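Local coordinates for protein 7,8-dihydro-6-hydroxymethylpterin pyrophosphokinase-dihydropteroate synthase (Plasmodium falciparum, PDB 6JWS) that probably catalyses two consecutive steps of folate biosynthesis, pyrophosphorylating 6-hydroxymethyl-7,8-dihydropterin with ATP and then joining the product to 4-aminobenzoate to give 7,8-dihydropteroate, at residues B[130-135]-B[315-320]; B[211-216]-B[321-326]; B[457-462]-B[477-482]. The protein carries 1 engineered substitution. All blocks are in the same frame, centred on the assembly; numbering follows the deposited sequence.

Contact 1: residues B[130-135]-B[315-320]; sequences ENYLLE and FLSIPH. With ATP (adenosine-5'-triphosphate), chain J.
Tyr-132, on helix 129-148, carries this contact almost alone, reaching across to Ser-317, Ile-318, Pro-319 and the backbone of His-320. Its main polar interaction is a short hydrogen bond from OH to the carbonyl O of Pro-319, 2.6 Å long. The hydroxyl approaches from above the carbonyl plane, 52° out of it, with a C=O...OH angle of 112°. Ser-317 OG reaches the same oxygen, 3.0 Å from Pro-319 O, from the opposite face of that plane. Two hydroxyls thus grip one buried acceptor, and with it the turn that leaves strand 316-318 through the cis peptide before Pro-319.

Apolar contact reinforces the bond. With CG anti to the backbone N (chi1 170°), the tyrosine extends its ring from the helix toward the proline, and CZ comes to 3.6 Å from Pro-319 CD. The ring slants past the pyrrolidine, while its edge points at the Pro-319 oxygen.

Segment 315-320 also binds ATP. Ser-317 reads the base through its backbone: its N donates to N7 of the adenine at 2.7 Å, and the adenine N6 donates to Ser-317 O at 2.9 Å. Phe-315 turns one ring face to the C8 corner of the adenine, which meets it steeply rather than stacked (CE2 3.5 Å from ATP C8), with ribose C1' also touching. His-320 turns its ring edge to the gamma-phosphate, NE2 3.0 Å from O1G, while ND1 is hydrogen-bonded to Tyr-322 N. Backbone recognition of the N6/N7 edge beside an aromatic ring makes this one wall of the adenine pocket in the HPPK domain.

Contact 2: residues B[211-216]-B[321-326]; sequences ILFFND and VYTTHR. With ATP (adenosine-5'-triphosphate), chain J.
A classic beta bulge near the end of strand 208-214, where Leu-212 and Phe-213 both face Val-19 of strand 16-24, meets Thr-323 in the loop that follows strand 316-318. The contact is small, buried and without a hydrogen bond across it. Phe-213 brings up CZ, 3.6 Å from Thr-323 CG2, with the methyl lying obliquely to the ring. The threonine's first torsion (chi1 -52°) sets CG2 anti to the backbone N and directs it at the phenyl ring, while OG1 turns back to hydrogen-bond to His-320 O. Leu-212 is a looser neighbour, its CD2 4.2 Å from Thr-323 OG1. Tyr-340 meets the Phe-213 ring edge-to-face, and His-342 adds a second ring.

The strand is also a wall of the ATP site. Ile-211 N donates to the adenine N1 in a nearly straight bond of 3.1 Å (176°), and N6 of the base returns a bond to Ile-211 O at 2.8 Å, so the backbone recognises the N1/N6 edge of adenine. On the loop, the Tyr-322 ring and the Arg-326 guanidinium lie face against face, NH2 sitting 3.8 Å above the tyrosine plane over its centre. Arg-326, at the N-cap of helix 327-336, turns its guanidinium edge toward O1G of the gamma-phosphate without coming within hydrogen-bonding distance.

Contact 3: residues B[457-462]-B[477-482]; sequences QLFQKE and PIISID. With PT1 (pteroic acid), chain I.
Phe-459 meets Pro-477 and Ile-479 where a helix of the TIM barrel lies against a barrel strand. Helix 448-464 links strand 428-432 to its parallel neighbour 478-482, a beta-alpha-beta crossover, and this is the seam between helix and returning strand. The compact part is wholly apolar. A first torsion near 180° (chi1 176°) swings the Phe-459 ring off the helix toward the strand, where CZ comes to 4.1 Å from Pro-477 CG and CE2 to 4.2 Å from Ile-479 CD1. Both partners meet the ring neither face-on nor edge-on, and the two contacts are of ordinary van der Waals length. Met-418, Phe-419 and Ile-422 of helix 411-424 also pack against the ring.

Away from the strand the helix is looser: Lys-461 extends into solvent, while Leu-458 turns to Val-415 of helix 411-424. Gln-460, partly exposed, uses NE2 to hydrogen-bond to Asn-495 O.

Along the strand, alternate residues leave the helix side. Ser-480 OG is hydrogen-bonded to Asp-430 OD1, and Asp-482, at the strand's C-terminal end, enters the pteroic acid pocket, its OD2 2.7 Å from N8 of the pterin.

In the fold
Contacts 1 and 2 are close neighbours, their centres 9 Å apart, and their segments alternate along the chain. Strand 208-214 and strand 316-318, with the loop running on to helix 327-336, each contribute to the pocket of the same ATP. They also join directly, through a probable hydrogen bond from His-320 N to Leu-212 O. Contact 3 comes later in the chain and lies across its centre, about 52 Å from contact 1 and 43 Å from contact 2, centre to centre. It belongs to the parallel barrel that binds pteroic acid. The single chain therefore carries two well-separated sites, consistent with two successive enzymatic steps performed by one bifunctional protein.

Contact 1: residues B[130-135]-B[315-320]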
loop_
_atom_site.group_PDB
_atom_site.type_symbol
_atom_site.label_atom_id
_atom_site.label_comp_id
_atom_site.label_asym_id
_atom_site.label_seq_id
_atom_site.Cartn_x
_atom_site.Cartn_y
_atom_site.Cartn_z
ATOM N N GLU B 130 -45.851 20.830 -14.811
ATOM C CA GLU B 130 -45.289 21.708 -15.831
ATOM C C GLU B 130 -45.124 23.139 -15.314
ATOM O O GLU B 130 -44.075 23.747 -15.526
ATOM C CB GLU B 130 -46.034 21.624 -17.169
ATOM C CG GLU B 130 -45.360 22.405 -18.303
ATOM C CD GLU B 130 -43.899 22.127 -18.678
ATOM O OE1 GLU B 130 -43.099 21.711 -17.797
ATOM O OE2 GLU B 130 -43.543 22.349 -19.864
ATOM N N ASN B 131 -46.148 23.660 -14.622
ATOM C CA ASN B 131 -46.100 25.018 -14.094
ATOM C C ASN B 131 -44.992 25.135 -13.050
ATOM O O ASN B 131 -44.283 26.144 -13.005
ATOM C CB ASN B 131 -47.450 25.484 -13.540
ATOM C CG ASN B 131 -48.342 26.129 -14.584
ATOM O OD1 ASN B 131 -48.368 27.352 -14.702
ATOM N ND2 ASN B 131 -49.069 25.327 -15.344
ATOM N N TYR B 132 -44.847 24.084 -12.228
ATOM C CA TYR B 132 -43.798 24.021 -11.222
ATOM C C TYR B 132 -42.424 24.155 -11.878
ATOM O O TYR B 132 -41.620 24.997 -11.471
ATOM C CB TYR B 132 -43.916 22.747 -10.380
ATOM C CG TYR B 132 -42.723 22.519 -9.489
ATOM C CD1 TYR B 132 -42.606 23.179 -8.274
ATOM C CD2 TYR B 132 -41.685 21.684 -9.887
ATOM C CE1 TYR B 132 -41.491 23.003 -7.469
ATOM C CE2 TYR B 132 -40.563 21.499 -9.095
ATOM C CZ TYR B 132 -40.474 22.153 -7.878
ATOM O OH TYR B 132 -39.377 21.978 -7.094
ATOM N N LEU B 133 -42.171 23.340 -12.911
ATOM C CA LEU B 133 -40.851 23.274 -13.529
ATOM C C LEU B 133 -40.480 24.609 -14.177
ATOM O O LEU B 133 -39.322 25.025 -14.092
ATOM C CB LEU B 133 -40.787 22.115 -14.528
ATOM C CG LEU B 133 -40.919 20.722 -13.908
ATOM C CD1 LEU B 133 -41.281 19.686 -14.961
ATOM C CD2 LEU B 133 -39.641 20.324 -13.171
ATOM N N LEU B 134 -41.475 25.297 -14.764
ATOM C CA LEU B 134 -41.253 26.606 -15.375
ATOM C C LEU B 134 -40.910 27.650 -14.309
ATOM O O LEU B 134 -39.969 28.425 -14.483
ATOM C CB LEU B 134 -42.471 27.010 -16.218
ATOM C CG LEU B 134 -42.769 26.109 -17.424
ATOM C CD1 LEU B 134 -44.206 26.281 -17.902
ATOM C CD2 LEU B 134 -41.777 26.339 -18.567
ATOM N N GLU B 135 -41.645 27.649 -13.189
ATOM C CA GLU B 135 -41.386 28.625 -12.135
ATOM C C GLU B 135 -39.984 28.420 -11.546
ATOM O O GLU B 135 -39.240 29.387 -11.363
ATOM C CB GLU B 135 -42.466 28.593 -11.049
ATOM C CG GLU B 135 -43.878 28.817 -11.559
ATOM C CD GLU B 135 -44.294 30.254 -11.840
ATOM O OE1 GLU B 135 -43.466 31.169 -11.657
ATOM O OE2 GLU B 135 -45.464 30.456 -12.229
ATOM N N PHE B 315 -41.493 33.944 -1.400
ATOM C CA PHE B 315 -42.245 32.910 -2.096
ATOM C C PHE B 315 -41.999 31.565 -1.417
ATOM O O PHE B 315 -41.118 31.454 -0.571
ATOM C CB PHE B 315 -41.917 32.902 -3.595
ATOM C CG PHE B 315 -40.541 32.399 -3.956
ATOM C CD1 PHE B 315 -39.424 33.212 -3.823
ATOM C CD2 PHE B 315 -40.359 31.104 -4.424
ATOM C CE1 PHE B 315 -38.160 32.742 -4.156
ATOM C CE2 PHE B 315 -39.093 30.635 -4.757
ATOM C CZ PHE B 315 -37.995 31.454 -4.623
ATOM N N LEU B 316 -42.808 30.563 -1.777
ATOM C CA LEU B 316 -42.614 29.211 -1.292
ATOM C C LEU B 316 -42.554 28.237 -2.465
ATOM O O LEU B 316 -43.510 28.120 -3.226
ATOM C CB LEU B 316 -43.750 28.827 -0.337
ATOM C CG LEU B 316 -43.586 27.456 0.324
ATOM C CD1 LEU B 316 -42.364 27.438 1.237
ATOM C CD2 LEU B 316 -44.840 27.053 1.088
ATOM N N SER B 317 -41.442 27.495 -2.556
ATOM C CA SER B 317 -41.317 26.452 -3.561
ATOM C C SER B 317 -41.150 25.093 -2.882
ATOM O O SER B 317 -40.167 24.863 -2.179
ATOM C CB SER B 317 -40.174 26.743 -4.511
ATOM O OG SER B 317 -40.165 25.790 -5.571
ATOM N N ILE B 318 -42.115 24.200 -3.098
ATOM C CA ILE B 318 -41.977 22.818 -2.678
ATOM C C ILE B 318 -42.216 21.924 -3.886
ATOM O O ILE B 318 -43.291 21.969 -4.471
ATOM C CB ILE B 318 -42.937 22.447 -1.528
ATOM C CG1 ILE B 318 -42.885 23.432 -0.356
ATOM C CG2 ILE B 318 -42.710 21.001 -1.089
ATOM C CD1 ILE B 318 -41.750 23.218 0.602
ATOM N N PRO B 319 -41.272 21.030 -4.260
ATOM C CA PRO B 319 -39.948 20.958 -3.644
ATOM C C PRO B 319 -39.128 22.231 -3.818
ATOM O O PRO B 319 -39.412 23.054 -4.682
ATOM C CB PRO B 319 -39.287 19.819 -4.428
ATOM C CG PRO B 319 -40.437 18.946 -4.841
ATOM C CD PRO B 319 -41.504 19.945 -5.228
ATOM N N HIS B 320 -38.105 22.393 -2.979
ATOM C CA HIS B 320 -37.197 23.517 -3.123
ATOM C C HIS B 320 -36.727 23.605 -4.578
ATOM O O HIS B 320 -36.598 22.593 -5.269
ATOM C CB HIS B 320 -36.071 23.418 -2.091
ATOM C CG HIS B 320 -35.175 24.603 -2.036
ATOM N ND1 HIS B 320 -34.111 24.765 -2.904
ATOM C CD2 HIS B 320 -35.155 25.671 -1.211
ATOM C CE1 HIS B 320 -33.469 25.883 -2.611
ATOM N NE2 HIS B 320 -34.087 26.456 -1.582
HETATM P PG ATP J . -33.531 29.602 -1.220
HETATM O O1G ATP J . -32.277 28.905 -1.715
HETATM O O2G ATP J . -34.650 29.600 -2.249
HETATM O O3G ATP J . -33.981 29.065 0.123
HETATM P PB ATP J . -31.756 32.002 -0.880
HETATM O O1B ATP J . -32.031 33.419 -1.244
HETATM O O2B ATP J . -30.619 31.281 -1.535
HETATM O O3B ATP J . -33.120 31.167 -1.028
HETATM P PA ATP J . -32.516 32.101 1.947
HETATM O O1A ATP J . -32.867 30.742 2.470
HETATM O O2A ATP J . -31.929 33.094 2.898
HETATM O O3A ATP J . -31.526 31.927 0.700
HETATM O "O5'" ATP J . -33.797 32.751 1.230
HETATM C "C5'" ATP J . -35.013 31.961 1.150
HETATM C "C4'" ATP J . -36.002 32.656 0.251
HETATM O "O4'" ATP J . -36.567 31.707 -0.693
HETATM C "C3'" ATP J . -37.198 33.286 0.972
HETATM O "O3'" ATP J . -37.562 34.483 0.296
HETATM C "C2'" ATP J . -38.239 32.163 0.914
HETATM O "O2'" ATP J . -39.583 32.583 0.921
HETATM C "C1'" ATP J . -37.948 31.540 -0.446
HETATM N N9 ATP J . -38.290 30.119 -0.509
HETATM C C8 ATP J . -39.066 29.521 -1.468
HETATM N N7 ATP J . -39.204 28.230 -1.275
HETATM C C5 ATP J . -38.449 27.966 -0.139
HETATM C C6 ATP J . -38.181 26.773 0.560
HETATM N N6 ATP J . -38.674 25.595 0.199
HETATM N N1 ATP J . -37.391 26.854 1.661
HETATM C C2 ATP J . -36.905 28.053 2.018
HETATM N N3 ATP J . -37.089 29.236 1.431
HETATM C C4 ATP J . -37.883 29.123 0.346
#

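Contact 2: residues B[211-216]-B[321-326]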
loop_
_atom_site.group_PDB
_atom_site.type_symbol
_atom_site.label_atom_id
_atom_site.label_comp_id
_atom_site.label_asym_id
_atom_site.label_seq_id
_atom_site.Cartn_x
_atom_site.Cartn_y
_atom_site.Cartn_z
ATOM N N ILE B 211 -36.662 24.168 3.071
ATOM C CA ILE B 211 -37.544 23.017 3.061
ATOM C C ILE B 211 -37.413 22.374 1.692
ATOM O O ILE B 211 -37.654 23.035 0.696
ATOM C CB ILE B 211 -39.005 23.394 3.357
ATOM C CG1 ILE B 211 -39.134 24.252 4.619
ATOM C CG2 ILE B 211 -39.871 22.140 3.417
ATOM C CD1 ILE B 211 -40.566 24.643 4.932
ATOM N N LEU B 212 -36.998 21.108 1.652
ATOM C CA LEU B 212 -36.776 20.464 0.370
ATOM C C LEU B 212 -38.056 19.756 -0.049
ATOM O O LEU B 212 -38.445 19.788 -1.205
ATOM C CB LEU B 212 -35.597 19.489 0.478
ATOM C CG LEU B 212 -34.245 20.104 0.856
ATOM C CD1 LEU B 212 -33.220 19.010 1.169
ATOM C CD2 LEU B 212 -33.723 21.039 -0.235
ATOM N N PHE B 213 -38.688 19.067 0.894
ATOM C CA PHE B 213 -39.901 18.348 0.577
ATOM C C PHE B 213 -40.860 18.508 1.744
ATOM O O PHE B 213 -40.439 18.737 2.874
ATOM C CB PHE B 213 -39.620 16.861 0.360
ATOM C CG PHE B 213 -38.797 16.519 -0.855
ATOM C CD1 PHE B 213 -39.326 16.648 -2.134
ATOM C CD2 PHE B 213 -37.496 16.039 -0.720
ATOM C CE1 PHE B 213 -38.568 16.312 -3.253
ATOM C CE2 PHE B 213 -36.744 15.701 -1.837
ATOM C CZ PHE B 213 -37.279 15.840 -3.104
ATOM N N PHE B 214 -42.148 18.377 1.443
ATOM C CA PHE B 214 -43.186 18.381 2.462
ATOM C C PHE B 214 -44.309 17.489 1.949
ATOM O O PHE B 214 -45.031 17.852 1.019
ATOM C CB PHE B 214 -43.646 19.814 2.750
ATOM C CG PHE B 214 -44.435 19.977 4.024
ATOM C CD1 PHE B 214 -45.671 19.371 4.183
ATOM C CD2 PHE B 214 -43.944 20.759 5.057
ATOM C CE1 PHE B 214 -46.386 19.521 5.363
ATOM C CE2 PHE B 214 -44.665 20.914 6.230
ATOM C CZ PHE B 214 -45.887 20.300 6.376
ATOM N N ASN B 215 -44.410 16.298 2.533
ATOM C CA ASN B 215 -45.284 15.282 1.987
ATOM C C ASN B 215 -45.003 15.186 0.491
ATOM O O ASN B 215 -43.866 15.418 0.062
ATOM C CB ASN B 215 -46.737 15.517 2.408
ATOM C CG ASN B 215 -46.913 15.416 3.912
ATOM O OD1 ASN B 215 -46.119 14.762 4.598
ATOM N ND2 ASN B 215 -47.933 16.075 4.443
ATOM N N ASP B 216 -46.052 14.869 -0.282
ATOM C CA ASP B 216 -45.947 14.719 -1.725
ATOM C C ASP B 216 -46.414 15.994 -2.430
ATOM O O ASP B 216 -46.751 15.953 -3.607
ATOM C CB ASP B 216 -46.768 13.518 -2.192
ATOM C CG ASP B 216 -48.249 13.672 -1.873
ATOM O OD1 ASP B 216 -48.617 14.667 -1.205
ATOM O OD2 ASP B 216 -49.029 12.808 -2.306
ATOM N N VAL B 321 -36.504 24.842 -5.029
ATOM C CA VAL B 321 -36.139 25.157 -6.406
ATOM C C VAL B 321 -34.876 24.378 -6.781
ATOM O O VAL B 321 -34.723 23.940 -7.916
ATOM C CB VAL B 321 -35.941 26.685 -6.574
ATOM C CG1 VAL B 321 -35.268 27.061 -7.882
ATOM C CG2 VAL B 321 -37.243 27.455 -6.425
ATOM N N TYR B 322 -33.989 24.169 -5.804
ATOM C CA TYR B 322 -32.643 23.733 -6.133
ATOM C C TYR B 322 -32.447 22.226 -5.963
ATOM O O TYR B 322 -31.369 21.724 -6.249
ATOM C CB TYR B 322 -31.618 24.631 -5.435
ATOM C CG TYR B 322 -31.372 25.932 -6.165
ATOM C CD1 TYR B 322 -30.400 26.017 -7.149
ATOM C CD2 TYR B 322 -32.121 27.070 -5.891
ATOM C CE1 TYR B 322 -30.165 27.200 -7.832
ATOM C CE2 TYR B 322 -31.909 28.262 -6.575
ATOM C CZ TYR B 322 -30.922 28.325 -7.546
ATOM O OH TYR B 322 -30.670 29.478 -8.224
ATOM N N THR B 323 -33.508 21.503 -5.589
ATOM C CA THR B 323 -33.419 20.109 -5.170
ATOM C C THR B 323 -32.609 19.246 -6.141
ATOM O O THR B 323 -31.842 18.390 -5.718
ATOM C CB THR B 323 -34.813 19.527 -4.927
ATOM O OG1 THR B 323 -35.460 20.441 -4.042
ATOM C CG2 THR B 323 -34.779 18.150 -4.302
ATOM N N THR B 324 -32.778 19.495 -7.436
ATOM C CA THR B 324 -32.286 18.667 -8.524
ATOM C C THR B 324 -31.080 19.342 -9.173
ATOM O O THR B 324 -30.376 18.743 -9.987
ATOM C CB THR B 324 -33.443 18.475 -9.514
ATOM O OG1 THR B 324 -34.042 17.262 -9.071
ATOM C CG2 THR B 324 -33.044 18.391 -10.969
ATOM N N HIS B 325 -30.856 20.603 -8.803
ATOM C CA HIS B 325 -29.892 21.433 -9.504
ATOM C C HIS B 325 -28.565 21.455 -8.742
ATOM O O HIS B 325 -27.502 21.479 -9.352
ATOM C CB HIS B 325 -30.517 22.805 -9.796
ATOM C CG HIS B 325 -29.801 23.590 -10.846
ATOM N ND1 HIS B 325 -28.742 24.448 -10.547
ATOM C CD2 HIS B 325 -29.984 23.660 -12.185
ATOM C CE1 HIS B 325 -28.304 25.008 -11.659
ATOM N NE2 HIS B 325 -29.052 24.538 -12.680
ATOM N N ARG B 326 -28.631 21.452 -7.406
ATOM C CA ARG B 326 -27.433 21.474 -6.580
ATOM C C ARG B 326 -26.976 20.052 -6.264
ATOM O O ARG B 326 -27.693 19.283 -5.622
ATOM C CB ARG B 326 -27.700 22.195 -5.258
ATOM C CG ARG B 326 -27.739 23.704 -5.380
ATOM C CD ARG B 326 -27.294 24.397 -4.116
ATOM N NE ARG B 326 -27.451 25.820 -4.372
ATOM C CZ ARG B 326 -28.440 26.572 -3.903
ATOM N NH1 ARG B 326 -29.374 26.047 -3.125
ATOM N NH2 ARG B 326 -28.479 27.858 -4.206
HETATM P PG ATP J . -33.531 29.602 -1.220
HETATM O O1G ATP J . -32.277 28.905 -1.715
HETATM O O2G ATP J . -34.650 29.600 -2.249
HETATM O O3G ATP J . -33.981 29.065 0.123
HETATM P PB ATP J . -31.756 32.002 -0.880
HETATM O O1B ATP J . -32.031 33.419 -1.244
HETATM O O2B ATP J . -30.619 31.281 -1.535
HETATM O O3B ATP J . -33.120 31.167 -1.028
HETATM P PA ATP J . -32.516 32.101 1.947
HETATM O O1A ATP J . -32.867 30.742 2.470
HETATM O O2A ATP J . -31.929 33.094 2.898
HETATM O O3A ATP J . -31.526 31.927 0.700
HETATM O "O5'" ATP J . -33.797 32.751 1.230
HETATM C "C5'" ATP J . -35.013 31.961 1.150
HETATM C "C4'" ATP J . -36.002 32.656 0.251
HETATM O "O4'" ATP J . -36.567 31.707 -0.693
HETATM C "C3'" ATP J . -37.198 33.286 0.972
HETATM O "O3'" ATP J . -37.562 34.483 0.296
HETATM C "C2'" ATP J . -38.239 32.163 0.914
HETATM O "O2'" ATP J . -39.583 32.583 0.921
HETATM C "C1'" ATP J . -37.948 31.540 -0.446
HETATM N N9 ATP J . -38.290 30.119 -0.509
HETATM C C8 ATP J . -39.066 29.521 -1.468
HETATM N N7 ATP J . -39.204 28.230 -1.275
HETATM C C5 ATP J . -38.449 27.966 -0.139
HETATM C C6 ATP J . -38.181 26.773 0.560
HETATM N N6 ATP J . -38.674 25.595 0.199
HETATM N N1 ATP J . -37.391 26.854 1.661
HETATM C C2 ATP J . -36.905 28.053 2.018
HETATM N N3 ATP J . -37.089 29.236 1.431
HETATM C C4 ATP J . -37.883 29.123 0.346
#

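Contact 3: residues B[457-462]-B[477-482]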
loop_
_atom_site.group_PDB
_atom_site.type_symbol
_atom_site.label_atom_id
_atom_site.label_comp_id
_atom_site.label_asym_id
_atom_site.label_seq_id
_atom_site.Cartn_x
_atom_site.Cartn_y
_atom_site.Cartn_z
ATOM N N GLN B 457 -12.701 10.586 36.611
ATOM C CA GLN B 457 -12.815 11.741 37.494
ATOM C C GLN B 457 -11.431 12.333 37.786
ATOM O O GLN B 457 -11.244 13.537 37.680
ATOM C CB GLN B 457 -13.545 11.360 38.788
ATOM C CG GLN B 457 -15.055 11.541 38.715
ATOM C CD GLN B 457 -15.825 10.787 39.772
ATOM O OE1 GLN B 457 -15.305 9.910 40.468
ATOM N NE2 GLN B 457 -17.107 11.105 39.874
ATOM N N LEU B 458 -10.462 11.485 38.139
ATOM C CA LEU B 458 -9.097 11.921 38.392
ATOM C C LEU B 458 -8.479 12.505 37.116
ATOM O O LEU B 458 -7.794 13.530 37.168
ATOM C CB LEU B 458 -8.297 10.731 38.945
ATOM C CG LEU B 458 -6.843 11.010 39.343
ATOM C CD1 LEU B 458 -6.749 12.146 40.350
ATOM C CD2 LEU B 458 -6.171 9.768 39.911
ATOM N N PHE B 459 -8.749 11.880 35.956
ATOM C CA PHE B 459 -8.204 12.407 34.712
ATOM C C PHE B 459 -8.716 13.822 34.453
ATOM O O PHE B 459 -7.940 14.699 34.064
ATOM C CB PHE B 459 -8.504 11.508 33.508
ATOM C CG PHE B 459 -8.011 12.115 32.225
ATOM C CD1 PHE B 459 -6.670 12.041 31.880
ATOM C CD2 PHE B 459 -8.878 12.811 31.395
ATOM C CE1 PHE B 459 -6.209 12.630 30.711
ATOM C CE2 PHE B 459 -8.411 13.403 30.230
ATOM C CZ PHE B 459 -7.076 13.318 29.894
ATOM N N GLN B 460 -10.028 14.021 34.637
ATOM C CA GLN B 460 -10.670 15.309 34.413
ATOM C C GLN B 460 -9.991 16.358 35.306
ATOM O O GLN B 460 -9.644 17.442 34.848
ATOM C CB GLN B 460 -12.185 15.149 34.625
ATOM C CG GLN B 460 -13.009 16.432 34.559
ATOM C CD GLN B 460 -14.444 16.297 35.037
ATOM O OE1 GLN B 460 -14.720 15.851 36.154
ATOM N NE2 GLN B 460 -15.393 16.710 34.203
ATOM N N LYS B 461 -9.754 15.993 36.575
ATOM C CA LYS B 461 -9.180 16.886 37.568
ATOM C C LYS B 461 -7.754 17.274 37.174
ATOM O O LYS B 461 -7.422 18.455 37.164
ATOM C CB LYS B 461 -9.290 16.274 38.971
ATOM C CG LYS B 461 -8.668 17.084 40.100
ATOM C CD LYS B 461 -8.242 16.223 41.280
ATOM C CE LYS B 461 -6.870 16.576 41.827
ATOM N NZ LYS B 461 -6.186 15.406 42.434
ATOM N N GLU B 462 -6.919 16.283 36.838
ATOM C CA GLU B 462 -5.549 16.540 36.417
ATOM C C GLU B 462 -5.513 17.368 35.130
ATOM O O GLU B 462 -4.683 18.265 34.983
ATOM C CB GLU B 462 -4.755 15.244 36.244
ATOM C CG GLU B 462 -4.641 14.395 37.499
ATOM C CD GLU B 462 -3.881 14.984 38.684
ATOM O OE1 GLU B 462 -4.140 16.157 39.052
ATOM O OE2 GLU B 462 -3.039 14.260 39.257
ATOM N N PRO B 477 -7.402 15.188 24.492
ATOM C CA PRO B 477 -7.785 13.957 23.815
ATOM C C PRO B 477 -9.281 13.741 23.994
ATOM O O PRO B 477 -9.873 14.172 24.977
ATOM C CB PRO B 477 -6.962 12.854 24.493
ATOM C CG PRO B 477 -6.639 13.428 25.856
ATOM C CD PRO B 477 -6.595 14.937 25.697
ATOM N N ILE B 478 -9.879 13.148 22.967
ATOM C CA ILE B 478 -11.251 12.691 22.988
ATOM C C ILE B 478 -11.261 11.448 23.866
ATOM O O ILE B 478 -10.312 10.659 23.836
ATOM C CB ILE B 478 -11.662 12.430 21.528
ATOM C CG1 ILE B 478 -11.414 13.685 20.681
ATOM C CG2 ILE B 478 -13.093 11.946 21.435
ATOM C CD1 ILE B 478 -11.693 13.526 19.201
ATOM N N ILE B 479 -12.308 11.309 24.686
ATOM C CA ILE B 479 -12.410 10.170 25.587
ATOM C C ILE B 479 -13.548 9.263 25.128
ATOM O O ILE B 479 -14.704 9.688 25.028
ATOM C CB ILE B 479 -12.596 10.614 27.058
ATOM C CG1 ILE B 479 -11.471 11.538 27.541
ATOM C CG2 ILE B 479 -12.742 9.413 27.975
ATOM C CD1 ILE B 479 -10.086 10.973 27.306
ATOM N N SER B 480 -13.214 7.983 24.961
ATOM C CA SER B 480 -14.185 6.965 24.619
ATOM C C SER B 480 -14.342 5.979 25.783
ATOM O O SER B 480 -13.358 5.544 26.390
ATOM C CB SER B 480 -13.726 6.268 23.349
ATOM O OG SER B 480 -14.591 5.198 23.028
ATOM N N ILE B 481 -15.587 5.590 26.077
ATOM C CA ILE B 481 -15.801 4.587 27.120
ATOM C C ILE B 481 -16.326 3.294 26.499
ATOM O O ILE B 481 -17.357 3.292 25.839
ATOM C CB ILE B 481 -16.694 5.088 28.275
ATOM C CG1 ILE B 481 -17.033 3.957 29.247
ATOM C CG2 ILE B 481 -17.959 5.781 27.792
ATOM C CD1 ILE B 481 -17.285 4.454 30.647
ATOM N N ASP B 482 -15.595 2.204 26.736
ATOM C CA ASP B 482 -15.958 0.877 26.287
ATOM C C ASP B 482 -16.942 0.298 27.301
ATOM O O ASP B 482 -16.529 -0.364 28.265
ATOM C CB ASP B 482 -14.695 0.018 26.169
ATOM C CG ASP B 482 -14.884 -1.367 25.554
ATOM O OD1 ASP B 482 -16.036 -1.857 25.476
ATOM O OD2 ASP B 482 -13.863 -1.963 25.139
HETATM C C2 PT1 I . -12.675 -3.985 19.473
HETATM C C3 PT1 I . -12.510 -4.250 20.903
HETATM C C5 PT1 I . -13.207 -3.342 21.819
HETATM N N6 PT1 I . -11.756 -5.266 21.389
HETATM C C7 PT1 I . -14.101 -2.150 19.942
HETATM N N9 PT1 I . -13.961 -2.333 21.295
HETATM C C10 PT1 I . -11.678 -5.458 22.732
HETATM N N11 PT1 I . -14.887 -1.129 19.441
HETATM C C12 PT1 I . -12.362 -4.618 23.602
HETATM C C21 PT1 I . -8.739 -12.149 20.500
HETATM O O22 PT1 I . -7.519 -12.336 20.761
HETATM O O1 PT1 I . -12.072 -4.778 18.579
HETATM N N4 PT1 I . -13.448 -2.956 19.062
HETATM N N8 PT1 I . -13.089 -3.580 23.136
HETATM C C13 PT1 I . -10.874 -6.620 23.250
HETATM N N14 PT1 I . -11.602 -7.878 22.925
HETATM C C15 PT1 I . -10.938 -8.906 22.348
HETATM C C16 PT1 I . -11.610 -9.774 21.461
HETATM C C17 PT1 I . -9.553 -9.095 22.666
HETATM C C18 PT1 I . -10.887 -10.835 20.863
HETATM C C19 PT1 I . -8.848 -10.173 22.074
HETATM C C20 PT1 I . -9.511 -11.027 21.158
HETATM O O23 PT1 I . -9.315 -12.891 19.687
#